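Local atomic coordinates of transcriptional regulator, HTH_3 family (Vibrio cholerae, PDB entry 1Y9Q), a protein that probably binds DNA as a transcription regulator, joining a helix-turn-helix domain to a cupin domain that holds zinc and D-methionine in the crystal. Residues A[13-16]-A[17-20]. Numbering follows the deposited sequence.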
# COMPACT_ATOMS: atom_id res chain seq x y z
N ALA A 13 8.35 20.28 10.52
CA ALA A 13 8.85 19.98 11.85
C ALA A 13 8.13 20.80 12.91
O ALA A 13 7.59 20.26 13.89
CB ALA A 13 10.36 20.24 11.91
N ASN A 14 8.13 22.12 12.73
CA ASN A 14 7.49 23.00 13.69
C ASN A 14 5.98 22.82 13.83
O ASN A 14 5.46 22.79 14.95
CB ASN A 14 7.81 24.47 13.36
CG ASN A 14 9.30 24.78 13.45
OD1 ASN A 14 10.04 24.16 14.22
ND2 ASN A 14 9.75 25.76 12.66
N GLN A 15 5.26 22.70 12.72
CA GLN A 15 3.81 22.54 12.82
C GLN A 15 3.41 21.16 13.36
O GLN A 15 2.43 21.05 14.10
CB GLN A 15 3.14 22.79 11.47
CG GLN A 15 1.59 22.78 11.51
CD GLN A 15 0.99 23.78 12.50
OE1 GLN A 15 1.69 24.59 13.10
NE2 GLN A 15 -0.33 23.71 12.67
N LEU A 16 4.16 20.13 13.01
CA LEU A 16 3.85 18.79 13.51
C LEU A 16 3.93 18.80 15.03
O LEU A 16 3.07 18.25 15.71
CB LEU A 16 4.84 17.75 12.97
CG LEU A 16 4.78 16.38 13.67
CD1 LEU A 16 3.35 15.84 13.65
CD2 LEU A 16 5.74 15.40 12.98
N LYS A 17 4.97 19.44 15.54
CA LYS A 17 5.16 19.53 16.98
C LYS A 17 3.99 20.30 17.60
O LYS A 17 3.45 19.89 18.62
CB LYS A 17 6.48 20.25 17.29
CG LYS A 17 6.91 20.16 18.75
CD LYS A 17 8.24 20.88 18.96
CE LYS A 17 8.68 20.81 20.41
NZ LYS A 17 10.02 21.45 20.61
N ASN A 18 3.60 21.40 16.97
CA ASN A 18 2.49 22.20 17.48
C ASN A 18 1.22 21.34 17.52
O ASN A 18 0.54 21.27 18.54
CB ASN A 18 2.25 23.42 16.60
CG ASN A 18 1.34 24.44 17.26
OD1 ASN A 18 0.23 24.10 17.70
ND2 ASN A 18 1.80 25.69 17.33
N LEU A 19 0.90 20.70 16.39
CA LEU A 19 -0.28 19.85 16.32
C LEU A 19 -0.25 18.78 17.40
O LEU A 19 -1.26 18.55 18.08
CB LEU A 19 -0.39 19.20 14.93
CG LEU A 19 -0.69 20.13 13.75
CD1 LEU A 19 -0.61 19.35 12.44
CD2 LEU A 19 -2.08 20.74 13.93
N ARG A 20 0.90 18.14 17.57
CA ARG A 20 1.04 17.08 18.57
C ARG A 20 0.88 17.62 19.99
O ARG A 20 0.09 17.09 20.78
CB ARG A 20 2.41 16.39 18.45
CG ARG A 20 2.62 15.28 19.47
CD ARG A 20 3.92 14.51 19.24
NE ARG A 20 5.11 15.32 19.48
CZ ARG A 20 5.59 15.63 20.68
NH1 ARG A 20 4.97 15.21 21.78
NH2 ARG A 20 6.69 16.36 20.79
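Leu19 N donates to Gln15 O at 2.8 Å. This is the straightest of four successive i to i+4 bonds, with an N-H...O angle of 176°. Arg20 N reaches Leu16 O at 2.9 Å. Asn18 N meets Asn14 O at 3.1 Å, and Lys17 N meets Ala13 O at 3.2 Å. Together they hold about two turns of regular alpha-helix.

The Gln15 side chain carries most of the side-chain contact. Its CG is anti to the backbone N (chi1 -174°), and the chain then bends at chi2. The bend brings the amide obliquely across its neighbours one turn on. Gln15 NE2 lies 3.7 Å from Leu19 CD2, and Gln15 OE1 lies 3.7 Å from Asn18 CB. The amide planes of Gln15 and Asn18 are 32° apart. Gln15 NE2 is hydrogen-bonded to Ala69 O, which ties the amide to the loop after helix 53-63.

All eight residues belong to helix 5-22, the first helix of the helix-turn-helix domain, as in the HTH_3 family. Leu16 turns to the domain interior and packs on Ile44 of helix 38-45 and on Ile59 and Leu63 of helix 53-63. Arg20 lies one turn further on. Its NE forms a salt bridge with Glu45, and its NH1 bonds to Leu25 O, so the guanidinium links the helix to two other parts of the domain. Arg20 CB rests 3.4 Å from Leu16 O. Lys17 runs fully extended from the helix, with Lys17 CB 3.6 Å from Ala13 O.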